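Local coordinates for A151R (African swine fever virus Georgia 2007/1, PDB 7CMA), which is a non-structural viral protein of unsettled function that binds a zinc ion and may have a redox role, at residues E24-G29 against N48-F53; I31-K36 against S41-I46; Y80-K85 against N90-G95; T99-Y102 against L107-T110; P129-F132 against S136-C139. All coordinates share one frame; numbering follows the deposited sequence.

How the interactions relate
Helix 3-28 runs into the five-stranded antiparallel sheet, and interaction 1 closes the first loop by bringing its last turn onto strand 49-55. Nested inside that loop is interaction 2, the hairpin of strands 30-35 and 38-46. Interaction 3 follows in series, folding helix 72-84 back on strand 90-94, which lies beside strand 30-35 at the sheet's edge. The chain then enters the zinc-binding part, where interactions 4 and 5 close two short loops in succession, their centres about 8 Å apart and both reaching the zinc ion. Trp93 bridges the two parts, packing on Thr99 of interaction 4 and on Pro129 and Phe132 of interaction 5.

Interaction 1 of 5, residues E24-G29 against N48-F53; sequences ELENGG and NTYKYF
Tyr50 reaches from its strand to the last turn of the helix and lays the far end of its ring against Leu25. Leucine and tyrosine reach toward each other from helix and strand. Leu25 CD2 lies 3.6 Å from Tyr50 CE1, and its other methyl, CD1, is 4.0 Å from the same ring carbon, so both branches of the leucine meet one atom of the phenol. With CG of Tyr50 beside the backbone N (chi1 -76°), the long flat side chain spans the gap between strand and helix. Tyrosine suits the place because its ring is apolar enough for leucine while its hydroxyl meets the polar end of the helix. That hydroxyl is 3.5 Å from Leu25 O, at best a weak hydrogen bond, and it also has a hydrogen bond with Ser72 OG. Glu26 crosses the tyrosine at about a right angle, its OE2 4.2 Å from Tyr50 OH, and this carboxylate oxygen too is hydrogen-bonded to Ser72. Gly29, the first residue past the helix, has positive phi (75°), a conformation that favours glycine, and its carbonyl O comes 4.3 Å from Tyr50 CE1. Ile75 of helix 72-84 packs on both Leu25 and Tyr50, Ile43 of strand 38-46 touches the tyrosine as well, and the end of helix 3-28 is thereby joined to the five-stranded sheet and to helix 72-84.

Interaction 2 of 5, residues I31-K36 against S41-I46; sequences ILLLTK and SEISYI
A beta hairpin in the middle of the five-stranded antiparallel sheet makes this contact, with strand 30-35 running against strand 38-46 at 164° between their directions. Ile31 and Ile43 form a hydrogen-bonded pair with two strong bonds, Ile31 N to Ile43 O at 2.8 Å and Ile43 N to Ile31 O at 2.9 Å. The next such pair is uneven: Leu33 N gives a sound bond to Ser41 O at 3.0 Å, but the return bond from Ser41 N to Leu33 O is weak at 3.5 Å. Between them, Leu32 and Glu42 are a non-hydrogen-bonded pair, and Glu42 CA directs its hydrogen at Ile31 O in a CA-H...O contact.

Leu32 and Glu42 run alongside one another in the same direction. Glu42 is fully extended, with CG anti to the backbone N (chi1 179°), which sets its aliphatic CG 3.7 Å from Leu32 CD2 and carries the carboxylate beyond, where OE2 accepts a bond from Ser44 OG on the lone pair facing away from OE1. Glutamate thus offers methylene to leucine and charge to serine. On the other face, Leu33 puts CD1 3.9 Å from Ile43 CD1, while small Ser41 lies close against the leucine, its OG 3.3 Å from Leu33 CB. Branched apolar residues suit this face because helix 72-84 covers it: Trp82 packs on Leu33, and Ile75 and Ile79 pack on Ile43. Strand 90-94 flanks the hairpin beyond Leu32 and Leu34, and strand 49-55 flanks it beyond Glu42.

Interaction 3 of 5, residues Y80-K85 against N90-G95; sequences YNWIIK and NKIWSG
Asn90 lies flat over one face of the Trp82 indole, amide and ring planes only 6° apart. Its CB sits 3.6 Å from the centroid of the six-membered ring in a CH-pi contact, and ND2 lies over the indole 3.4 Å from Trp82 CE2. The same ND2 gives a hydrogen bond of 2.9 Å to Trp82 O, so a single residue both stacks on the tryptophan ring and binds its backbone. The carbonyl oxygen lies in the amide plane of Asn90, although the donor stands well above the plane of that carbonyl. At the rim of the ring, Lys91 O lies near its plane, 3.4 Å from Trp82 CH2. Ile92 CG2 touches Trp82 CZ3 at 3.6 Å as the two side chains pass one another with their ends pointing opposite ways, and the same methyl is 4.3 Å from Ile83 CD1.

Trp82 holds CG anti to its own nitrogen (chi1 171°), swinging the indole from the helix toward the start of the strand, and the near-zero chi2 of Asn90 (-6°) turns its amide to match the ring. Further out, Asn90 OD1 bonds Thr35 OG1, fixing the other end of the amide, while Thr35 of strand 30-35 also packs on the indole and Ile31 on Ile92.

Asparagine suits this buried place because it is flat and polar: ND2 gives one hydrogen to Trp82 O, OD1 is bonded to Thr35 OG1, and its apolar CB and amide face rest on a broad aromatic surface.

Interaction 4 of 5, residues T99-Y102 against L107-T110; sequences TQIY and LYHT. With ZN (zinc ion), chain C.
The zinc site takes its histidine from this hairpin: His109, on the short strand 107-109, binds the metal through ND1 at 2.2 Å. Cys116, Cys139 and Cys142 complete the set of three cysteines and one histidine. Opposite His109 in the neighbouring strand stands Tyr102, an antiparallel hydrogen-bonded pair in which His109 N binds Tyr102 O at 2.9 Å and Tyr102 N binds His109 O at 3.2 Å. Tyr102 O also lies at the edge of the imidazole, near its plane, 3.3 Å from His109 CD2. NE2 is hydrogen-bonded to Glu104 O, so the ring is held on both nitrogens, which helps fix its rotation with ND1 toward the metal.

The hairpin joins strands 99-104 and 107-109 of the three-stranded antiparallel sheet, with strand 125-127 along the far side of 99-104. Ile101 CA makes a CA-H...O contact to His109 O at 3.3 Å. Its side chain extends CD1 to Tyr108 CD2 at 4.0 Å, and Trp138 packs on the same isoleucine. Thr99 CG2 meets Thr110 CG2 at 4.2 Å. The hydroxyl of Thr110 turns to Thr143 OG1 for a hydrogen bond.

Interaction 5 of 5, residues P129-F132 against S136-C139; sequences PHIF and SIWC. With ZN (zinc ion), chain C.
The 3-10 segment that includes Ile131 and Phe132 faces an irregular run of chain at Ile137-Trp138, the nearest CA atoms, those of Phe132 and Trp138, being 7.9 Å apart, so side chains span the gap. Trp138 does most of the work. Its six-membered ring forms an offset stack with the Phe132 ring, centroids 4.1 Å apart and planes at 10°, with Phe132 CZ 3.4 Å from Trp138 CH2. At the indole's polar edge NE1 donates a fairly straight hydrogen bond of 3.1 Å to Ile131 O (160° at the hydrogen). The oxygen lies in the indole plane, while the nitrogen stands above the plane of the carbonyl. Tryptophan suits the place because it supplies a wide face for stacking and an N-H for a backbone carbonyl.

Both segments belong to the zinc-binding part of the chain, in the loop after strand 125-127. Cys139, directly after Trp138, binds the metal through SG at 2.4 Å, and with Cys142 it forms a CxxC pair; His109 and Cys116 are the remaining ligands. Ile131 adds aliphatic contacts. Its CG2 touches Trp138 CZ2 at 3.5 Å, and CG1, anti to the backbone N (chi1 -173°), reaches Ile137 CD1 at 3.7 Å, the branched chain thus serving two partners. Ile101 of strand 99-104 packs against both Ile131 and Phe132, and Trp93 from the five-stranded sheet meets the Phe132 ring.

Interaction 1 of 5, residues E24-G29 against N48-F53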
# COMPACT_ATOMS: atom_id res chain seq x y z
N GLU A 24 -17.97 -5.50 9.56
CA GLU A 24 -18.34 -4.79 10.81
C GLU A 24 -19.86 -4.86 11.01
O GLU A 24 -20.29 -5.24 12.12
CB GLU A 24 -17.83 -3.34 10.78
CG GLU A 24 -16.37 -3.20 11.16
CD GLU A 24 -16.05 -3.60 12.59
OE1 GLU A 24 -16.96 -3.58 13.43
OE2 GLU A 24 -14.89 -3.95 12.86
N LEU A 25 -20.62 -4.67 9.93
CA LEU A 25 -22.11 -4.74 9.95
C LEU A 25 -22.56 -6.18 10.23
O LEU A 25 -23.54 -6.35 10.99
CB LEU A 25 -22.67 -4.23 8.62
CG LEU A 25 -23.42 -2.90 8.69
CD1 LEU A 25 -24.30 -2.71 7.46
CD2 LEU A 25 -24.26 -2.81 9.96
N GLU A 26 -21.87 -7.17 9.65
CA GLU A 26 -22.25 -8.61 9.77
C GLU A 26 -21.88 -9.12 11.17
O GLU A 26 -22.49 -10.12 11.60
CB GLU A 26 -21.56 -9.44 8.69
CG GLU A 26 -22.39 -9.62 7.43
CD GLU A 26 -23.71 -10.35 7.62
OE1 GLU A 26 -23.72 -11.36 8.36
OE2 GLU A 26 -24.71 -9.91 7.03
N ASN A 27 -20.96 -8.44 11.86
CA ASN A 27 -20.46 -8.87 13.20
C ASN A 27 -21.28 -8.17 14.29
O ASN A 27 -21.94 -8.87 15.08
CB ASN A 27 -18.97 -8.60 13.36
CG ASN A 27 -18.11 -9.50 12.50
OD1 ASN A 27 -18.60 -10.50 11.96
ND2 ASN A 27 -16.85 -9.14 12.32
N GLY A 28 -21.24 -6.83 14.32
CA GLY A 28 -21.80 -6.02 15.42
C GLY A 28 -23.26 -5.69 15.20
O GLY A 28 -23.93 -5.30 16.18
N GLY A 29 -23.68 -5.62 13.93
CA GLY A 29 -25.08 -5.40 13.52
C GLY A 29 -25.53 -3.96 13.72
O GLY A 29 -26.74 -3.70 13.54
N ASN A 48 -35.51 -8.83 11.55
CA ASN A 48 -35.00 -9.59 10.38
C ASN A 48 -34.58 -8.61 9.28
O ASN A 48 -34.24 -9.09 8.17
CB ASN A 48 -36.03 -10.61 9.88
CG ASN A 48 -37.45 -10.10 9.93
OD1 ASN A 48 -37.76 -9.06 9.35
ND2 ASN A 48 -38.32 -10.83 10.60
N THR A 49 -34.53 -7.31 9.58
CA THR A 49 -34.15 -6.25 8.60
C THR A 49 -33.25 -5.20 9.27
O THR A 49 -33.38 -4.99 10.49
CB THR A 49 -35.38 -5.58 7.98
OG1 THR A 49 -36.06 -4.85 9.01
CG2 THR A 49 -36.33 -6.56 7.33
N TYR A 50 -32.52 -4.46 8.45
CA TYR A 50 -31.78 -3.24 8.85
C TYR A 50 -32.75 -2.06 8.87
O TYR A 50 -33.64 -2.00 8.01
CB TYR A 50 -30.60 -2.99 7.91
CG TYR A 50 -29.42 -3.89 8.12
CD1 TYR A 50 -28.48 -3.62 9.11
CD2 TYR A 50 -29.21 -5.01 7.33
CE1 TYR A 50 -27.38 -4.43 9.31
CE2 TYR A 50 -28.11 -5.83 7.51
CZ TYR A 50 -27.18 -5.53 8.49
OH TYR A 50 -26.08 -6.31 8.65
N LYS A 51 -32.64 -1.22 9.90
CA LYS A 51 -33.41 0.04 10.05
C LYS A 51 -32.45 1.23 10.00
O LYS A 51 -31.37 1.15 10.63
CB LYS A 51 -34.21 0.03 11.36
CG LYS A 51 -35.60 -0.59 11.25
CD LYS A 51 -35.61 -2.09 11.43
CE LYS A 51 -37.00 -2.63 11.71
NZ LYS A 51 -37.06 -4.09 11.49
N TYR A 52 -32.82 2.26 9.24
CA TYR A 52 -32.02 3.50 9.05
C TYR A 52 -32.69 4.64 9.82
O TYR A 52 -33.76 5.11 9.38
CB TYR A 52 -31.89 3.82 7.56
CG TYR A 52 -31.16 5.11 7.25
CD1 TYR A 52 -29.89 5.34 7.74
CD2 TYR A 52 -31.71 6.05 6.39
CE1 TYR A 52 -29.20 6.51 7.43
CE2 TYR A 52 -31.03 7.22 6.07
CZ TYR A 52 -29.77 7.45 6.59
OH TYR A 52 -29.08 8.58 6.27
N PHE A 53 -32.17 4.94 11.02
CA PHE A 53 -32.59 6.06 11.89
C PHE A 53 -31.79 7.32 11.53
O PHE A 53 -30.55 7.27 11.57
CB PHE A 53 -32.38 5.71 13.37
CG PHE A 53 -32.92 4.37 13.79
CD1 PHE A 53 -34.26 4.21 14.11
CD2 PHE A 53 -32.07 3.29 13.95
CE1 PHE A 53 -34.74 2.97 14.52
CE2 PHE A 53 -32.56 2.05 14.34
CZ PHE A 53 -33.90 1.89 14.61

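Interaction 2 of 5, residues I31-K36 against S41-I46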
# COMPACT_ATOMS: atom_id res chain seq x y z
N ILE A 31 -24.12 0.41 13.26
CA ILE A 31 -23.13 1.42 12.79
C ILE A 31 -23.74 2.81 12.98
O ILE A 31 -24.89 3.02 12.54
CB ILE A 31 -22.73 1.16 11.32
CG1 ILE A 31 -21.92 -0.13 11.17
CG2 ILE A 31 -21.99 2.36 10.75
CD1 ILE A 31 -20.99 -0.15 9.98
N LEU A 32 -23.01 3.69 13.66
CA LEU A 32 -23.35 5.13 13.80
C LEU A 32 -22.60 5.92 12.72
O LEU A 32 -21.40 5.67 12.51
CB LEU A 32 -22.97 5.59 15.21
CG LEU A 32 -23.77 4.95 16.34
CD1 LEU A 32 -23.25 5.39 17.70
CD2 LEU A 32 -25.25 5.28 16.21
N LEU A 33 -23.31 6.81 12.02
CA LEU A 33 -22.73 7.74 11.02
C LEU A 33 -22.54 9.11 11.67
O LEU A 33 -23.50 9.62 12.28
CB LEU A 33 -23.68 7.81 9.82
CG LEU A 33 -23.66 6.59 8.89
CD1 LEU A 33 -24.45 5.43 9.49
CD2 LEU A 33 -24.21 6.94 7.52
N LEU A 34 -21.31 9.62 11.65
CA LEU A 34 -20.95 10.91 12.31
C LEU A 34 -20.44 11.90 11.26
O LEU A 34 -19.62 11.50 10.40
CB LEU A 34 -19.90 10.64 13.40
CG LEU A 34 -20.41 9.87 14.62
CD1 LEU A 34 -20.08 8.39 14.49
CD2 LEU A 34 -19.82 10.43 15.91
N THR A 35 -20.93 13.15 11.31
CA THR A 35 -20.42 14.29 10.50
C THR A 35 -19.89 15.37 11.45
O THR A 35 -20.61 15.74 12.39
CB THR A 35 -21.50 14.81 9.54
OG1 THR A 35 -21.80 13.79 8.59
CG2 THR A 35 -21.08 16.06 8.80
N LYS A 36 -18.58 15.64 11.38
CA LYS A 36 -17.84 16.49 12.35
C LYS A 36 -18.11 15.99 13.77
O LYS A 36 -18.24 16.83 14.68
CB LYS A 36 -18.24 17.96 12.18
CG LYS A 36 -17.90 18.56 10.82
CD LYS A 36 -18.27 20.02 10.69
CE LYS A 36 -17.69 20.67 9.45
NZ LYS A 36 -16.26 20.31 9.24
N SER A 41 -26.93 9.75 11.86
CA SER A 41 -27.72 8.57 11.44
C SER A 41 -27.26 7.31 12.18
O SER A 41 -26.17 7.34 12.81
CB SER A 41 -27.64 8.37 9.94
OG SER A 41 -26.61 9.16 9.37
N GLU A 42 -28.02 6.23 12.03
CA GLU A 42 -27.76 4.91 12.65
C GLU A 42 -28.36 3.82 11.75
O GLU A 42 -29.51 3.99 11.31
CB GLU A 42 -28.38 4.85 14.05
CG GLU A 42 -28.18 3.51 14.75
CD GLU A 42 -28.80 3.40 16.14
OE1 GLU A 42 -29.20 4.43 16.69
OE2 GLU A 42 -28.90 2.26 16.65
N ILE A 43 -27.57 2.80 11.42
CA ILE A 43 -28.06 1.57 10.75
C ILE A 43 -27.86 0.39 11.69
O ILE A 43 -26.73 0.21 12.18
CB ILE A 43 -27.37 1.37 9.39
CG1 ILE A 43 -27.76 2.48 8.41
CG2 ILE A 43 -27.67 -0.00 8.83
CD1 ILE A 43 -26.64 2.92 7.49
N SER A 44 -28.97 -0.21 12.12
CA SER A 44 -28.96 -1.32 13.11
C SER A 44 -29.86 -2.45 12.63
O SER A 44 -30.94 -2.15 12.09
CB SER A 44 -29.37 -0.82 14.47
OG SER A 44 -28.42 0.10 14.97
N TYR A 45 -29.38 -3.69 12.72
CA TYR A 45 -30.17 -4.91 12.44
C TYR A 45 -31.10 -5.18 13.63
O TYR A 45 -30.57 -5.45 14.72
CB TYR A 45 -29.24 -6.09 12.16
CG TYR A 45 -29.93 -7.28 11.55
CD1 TYR A 45 -30.30 -7.28 10.22
CD2 TYR A 45 -30.27 -8.38 12.32
CE1 TYR A 45 -30.94 -8.36 9.64
CE2 TYR A 45 -30.90 -9.48 11.76
CZ TYR A 45 -31.24 -9.47 10.42
OH TYR A 45 -31.88 -10.54 9.87
N ILE A 46 -32.38 -4.86 13.46
CA ILE A 46 -33.47 -5.08 14.47
C ILE A 46 -34.54 -5.97 13.83
O ILE A 46 -35.10 -5.56 12.79
CB ILE A 46 -34.06 -3.73 14.94
CG1 ILE A 46 -32.98 -2.64 14.99
CG2 ILE A 46 -34.78 -3.90 16.27
CD1 ILE A 46 -33.13 -1.68 16.15

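Interaction 3 of 5, residues Y80-K85 against N90-G95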
# COMPACT_ATOMS: atom_id res chain seq x y z
N TYR A 80 -20.17 3.76 2.17
CA TYR A 80 -18.94 4.23 1.47
C TYR A 80 -19.26 5.46 0.61
O TYR A 80 -18.46 6.40 0.60
CB TYR A 80 -18.33 3.14 0.59
CG TYR A 80 -17.28 3.65 -0.37
CD1 TYR A 80 -15.98 3.86 0.05
CD2 TYR A 80 -17.61 4.03 -1.66
CE1 TYR A 80 -15.02 4.40 -0.80
CE2 TYR A 80 -16.66 4.53 -2.53
CZ TYR A 80 -15.37 4.74 -2.10
OH TYR A 80 -14.43 5.24 -2.95
N ASN A 81 -20.39 5.43 -0.10
CA ASN A 81 -20.79 6.53 -1.02
C ASN A 81 -21.01 7.81 -0.20
O ASN A 81 -20.50 8.86 -0.63
CB ASN A 81 -22.01 6.15 -1.85
CG ASN A 81 -21.67 5.19 -2.98
OD1 ASN A 81 -20.51 5.10 -3.40
ND2 ASN A 81 -22.65 4.46 -3.46
N TRP A 82 -21.51 7.68 1.03
CA TRP A 82 -21.68 8.80 1.99
C TRP A 82 -20.30 9.31 2.44
O TRP A 82 -20.11 10.54 2.50
CB TRP A 82 -22.54 8.35 3.18
CG TRP A 82 -22.60 9.34 4.31
CD1 TRP A 82 -23.40 10.44 4.39
CD2 TRP A 82 -21.95 9.21 5.59
NE1 TRP A 82 -23.22 11.06 5.60
CE2 TRP A 82 -22.36 10.32 6.37
CE3 TRP A 82 -21.03 8.32 6.13
CZ2 TRP A 82 -21.88 10.54 7.66
CZ3 TRP A 82 -20.57 8.53 7.41
CH2 TRP A 82 -20.97 9.63 8.15
N ILE A 83 -19.39 8.40 2.78
CA ILE A 83 -18.03 8.77 3.29
C ILE A 83 -17.29 9.55 2.20
O ILE A 83 -16.76 10.63 2.51
CB ILE A 83 -17.24 7.52 3.73
CG1 ILE A 83 -17.73 6.98 5.08
CG2 ILE A 83 -15.75 7.83 3.77
CD1 ILE A 83 -17.27 5.56 5.37
N ILE A 84 -17.20 8.98 0.99
CA ILE A 84 -16.21 9.41 -0.04
C ILE A 84 -16.58 10.81 -0.55
O ILE A 84 -15.68 11.50 -1.07
CB ILE A 84 -16.13 8.39 -1.19
CG1 ILE A 84 -14.82 8.51 -1.96
CG2 ILE A 84 -17.34 8.51 -2.11
CD1 ILE A 84 -13.58 8.40 -1.09
N LYS A 85 -17.83 11.25 -0.31
CA LYS A 85 -18.35 12.58 -0.74
C LYS A 85 -17.72 13.68 0.14
O LYS A 85 -17.60 14.82 -0.34
CB LYS A 85 -19.88 12.62 -0.64
CG LYS A 85 -20.63 11.89 -1.75
CD LYS A 85 -19.81 11.70 -3.01
CE LYS A 85 -20.53 10.86 -4.05
NZ LYS A 85 -20.56 9.42 -3.66
N ASN A 90 -16.84 12.83 7.52
CA ASN A 90 -17.80 11.70 7.59
C ASN A 90 -17.07 10.44 8.09
O ASN A 90 -16.24 9.88 7.33
CB ASN A 90 -18.49 11.45 6.25
CG ASN A 90 -19.52 12.51 5.92
OD1 ASN A 90 -19.81 13.39 6.74
ND2 ASN A 90 -20.17 12.37 4.77
N LYS A 91 -17.35 10.04 9.32
CA LYS A 91 -16.75 8.85 9.95
C LYS A 91 -17.86 7.95 10.48
O LYS A 91 -18.97 8.46 10.68
CB LYS A 91 -15.79 9.26 11.07
CG LYS A 91 -14.56 10.03 10.61
CD LYS A 91 -13.54 10.22 11.70
CE LYS A 91 -12.45 11.20 11.33
NZ LYS A 91 -11.44 11.31 12.40
N ILE A 92 -17.55 6.68 10.74
CA ILE A 92 -18.56 5.71 11.22
C ILE A 92 -18.04 5.05 12.50
O ILE A 92 -16.81 4.88 12.64
CB ILE A 92 -18.91 4.68 10.13
CG1 ILE A 92 -17.69 3.86 9.70
CG2 ILE A 92 -19.57 5.38 8.95
CD1 ILE A 92 -18.05 2.52 9.11
N TRP A 93 -18.95 4.76 13.43
CA TRP A 93 -18.67 3.95 14.63
C TRP A 93 -19.38 2.60 14.50
O TRP A 93 -20.60 2.59 14.34
CB TRP A 93 -19.11 4.70 15.89
CG TRP A 93 -18.96 3.90 17.15
CD1 TRP A 93 -19.85 3.00 17.66
CD2 TRP A 93 -17.81 3.86 18.01
NE1 TRP A 93 -19.33 2.41 18.78
CE2 TRP A 93 -18.06 2.88 18.99
CE3 TRP A 93 -16.56 4.50 18.01
CZ2 TRP A 93 -17.15 2.59 20.01
CZ3 TRP A 93 -15.66 4.22 19.02
CH2 TRP A 93 -15.96 3.28 20.00
N SER A 94 -18.64 1.49 14.65
CA SER A 94 -19.26 0.14 14.59
C SER A 94 -19.34 -0.46 16.00
O SER A 94 -18.29 -0.54 16.67
CB SER A 94 -18.51 -0.77 13.66
OG SER A 94 -19.17 -2.02 13.57
N GLY A 95 -20.51 -0.99 16.36
CA GLY A 95 -20.73 -1.77 17.59
C GLY A 95 -21.42 -0.95 18.66
O GLY A 95 -21.92 0.14 18.34

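Interaction 4 of 5, residues T99-Y102 against L107-T110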
# COMPACT_ATOMS: atom_id res chain seq x y z
N THR A 99 -17.77 2.41 25.35
CA THR A 99 -16.45 1.75 25.53
C THR A 99 -15.92 2.07 26.93
O THR A 99 -16.00 3.24 27.34
CB THR A 99 -15.46 2.17 24.44
OG1 THR A 99 -16.05 1.91 23.17
CG2 THR A 99 -14.13 1.45 24.51
N GLN A 100 -15.43 1.06 27.63
CA GLN A 100 -14.75 1.22 28.94
C GLN A 100 -13.33 1.73 28.70
O GLN A 100 -12.63 1.14 27.86
CB GLN A 100 -14.78 -0.11 29.70
CG GLN A 100 -16.18 -0.66 29.92
CD GLN A 100 -16.91 0.06 31.03
OE1 GLN A 100 -16.31 0.70 31.89
NE2 GLN A 100 -18.23 -0.08 31.05
N ILE A 101 -13.00 2.90 29.25
CA ILE A 101 -11.69 3.57 29.05
C ILE A 101 -11.13 3.98 30.42
O ILE A 101 -11.92 4.12 31.36
CB ILE A 101 -11.82 4.78 28.10
CG1 ILE A 101 -12.58 5.94 28.75
CG2 ILE A 101 -12.45 4.36 26.79
CD1 ILE A 101 -12.18 7.30 28.22
N TYR A 102 -9.80 4.03 30.52
CA TYR A 102 -9.09 4.44 31.76
C TYR A 102 -7.88 5.28 31.37
O TYR A 102 -7.13 4.89 30.45
CB TYR A 102 -8.67 3.20 32.56
CG TYR A 102 -7.99 3.51 33.87
CD1 TYR A 102 -8.69 4.10 34.92
CD2 TYR A 102 -6.63 3.29 34.04
CE1 TYR A 102 -8.06 4.41 36.12
CE2 TYR A 102 -6.00 3.60 35.23
CZ TYR A 102 -6.71 4.15 36.28
OH TYR A 102 -6.09 4.45 37.45
N LEU A 107 -1.89 8.66 28.61
CA LEU A 107 -2.51 7.85 27.53
C LEU A 107 -3.87 7.33 28.01
O LEU A 107 -4.06 7.20 29.23
CB LEU A 107 -1.56 6.71 27.16
CG LEU A 107 -0.38 7.09 26.27
CD1 LEU A 107 0.56 5.91 26.08
CD2 LEU A 107 -0.86 7.60 24.92
N TYR A 108 -4.82 7.18 27.08
CA TYR A 108 -6.15 6.57 27.36
C TYR A 108 -6.12 5.11 26.89
O TYR A 108 -5.47 4.83 25.87
CB TYR A 108 -7.25 7.39 26.68
CG TYR A 108 -7.48 8.75 27.29
CD1 TYR A 108 -6.63 9.81 27.02
CD2 TYR A 108 -8.50 8.97 28.20
CE1 TYR A 108 -6.79 11.05 27.62
CE2 TYR A 108 -8.70 10.21 28.78
CZ TYR A 108 -7.85 11.26 28.48
OH TYR A 108 -8.01 12.47 29.09
N HIS A 109 -6.69 4.22 27.71
CA HIS A 109 -6.53 2.77 27.46
C HIS A 109 -7.84 2.02 27.30
O HIS A 109 -8.81 2.38 27.98
CB HIS A 109 -5.75 2.13 28.62
CG HIS A 109 -4.43 2.76 28.95
ND1 HIS A 109 -3.24 2.24 28.49
CD2 HIS A 109 -4.12 3.83 29.70
CE1 HIS A 109 -2.25 2.98 28.94
NE2 HIS A 109 -2.76 3.95 29.68
N THR A 110 -7.85 1.02 26.44
CA THR A 110 -9.02 0.12 26.25
C THR A 110 -8.69 -1.26 26.84
O THR A 110 -9.65 -2.03 27.08
CB THR A 110 -9.39 0.01 24.77
OG1 THR A 110 -8.19 -0.32 24.06
CG2 THR A 110 -9.98 1.28 24.20
ZN ZN C . -2.59 0.69 27.02

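Interaction 5 of 5, residues P129-F132 against S136-C139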
# COMPACT_ATOMS: atom_id res chain seq x y z
N PRO A 129 -18.67 7.27 21.84
CA PRO A 129 -17.67 7.09 20.78
C PRO A 129 -16.77 8.32 20.53
O PRO A 129 -15.71 8.15 20.00
CB PRO A 129 -18.53 6.79 19.55
CG PRO A 129 -19.83 7.51 19.83
CD PRO A 129 -20.05 7.35 21.32
N HIS A 130 -17.22 9.52 20.92
CA HIS A 130 -16.71 10.80 20.34
C HIS A 130 -15.21 10.96 20.63
O HIS A 130 -14.49 11.48 19.75
CB HIS A 130 -17.52 11.99 20.85
CG HIS A 130 -18.99 11.82 20.66
ND1 HIS A 130 -19.65 12.27 19.53
CD2 HIS A 130 -19.92 11.17 21.40
CE1 HIS A 130 -20.92 11.95 19.61
NE2 HIS A 130 -21.10 11.25 20.74
N ILE A 131 -14.73 10.44 21.77
CA ILE A 131 -13.33 10.65 22.24
C ILE A 131 -12.35 9.90 21.31
O ILE A 131 -11.16 10.22 21.34
CB ILE A 131 -13.17 10.23 23.71
CG1 ILE A 131 -11.79 10.61 24.26
CG2 ILE A 131 -13.47 8.75 23.89
CD1 ILE A 131 -11.57 10.23 25.71
N PHE A 132 -12.85 8.95 20.51
CA PHE A 132 -12.00 8.12 19.62
C PHE A 132 -11.72 8.86 18.31
O PHE A 132 -10.84 8.42 17.56
CB PHE A 132 -12.66 6.76 19.38
CG PHE A 132 -12.62 5.84 20.57
CD1 PHE A 132 -11.47 5.15 20.88
CD2 PHE A 132 -13.68 5.80 21.46
CE1 PHE A 132 -11.42 4.32 21.99
CE2 PHE A 132 -13.62 5.00 22.59
CZ PHE A 132 -12.49 4.27 22.86
N SER A 136 -4.58 10.38 18.52
CA SER A 136 -3.31 10.79 19.18
C SER A 136 -3.29 10.52 20.69
O SER A 136 -2.19 10.37 21.22
CB SER A 136 -3.06 12.25 18.92
OG SER A 136 -3.84 13.06 19.77
N ILE A 137 -4.44 10.48 21.34
CA ILE A 137 -4.47 10.36 22.82
C ILE A 137 -4.56 8.89 23.23
O ILE A 137 -4.53 8.63 24.43
CB ILE A 137 -5.66 11.17 23.36
CG1 ILE A 137 -7.01 10.53 23.02
CG2 ILE A 137 -5.60 12.61 22.88
CD1 ILE A 137 -8.19 11.32 23.52
N TRP A 138 -4.60 7.97 22.27
CA TRP A 138 -4.85 6.54 22.58
C TRP A 138 -3.57 5.70 22.66
O TRP A 138 -2.72 5.86 21.79
CB TRP A 138 -5.90 5.97 21.62
CG TRP A 138 -7.22 6.63 21.85
CD1 TRP A 138 -7.76 7.67 21.16
CD2 TRP A 138 -8.14 6.32 22.90
NE1 TRP A 138 -8.97 8.02 21.71
CE2 TRP A 138 -9.22 7.21 22.78
CE3 TRP A 138 -8.16 5.36 23.92
CZ2 TRP A 138 -10.31 7.18 23.64
CZ3 TRP A 138 -9.24 5.33 24.78
CH2 TRP A 138 -10.29 6.24 24.64
N CYS A 139 -3.47 4.83 23.67
CA CYS A 139 -2.29 3.96 23.88
C CYS A 139 -2.11 3.02 22.69
O CYS A 139 -3.04 2.29 22.39
CB CYS A 139 -2.46 3.19 25.19
SG CYS A 139 -1.24 1.88 25.49
ZN ZN C . -2.59 0.69 27.02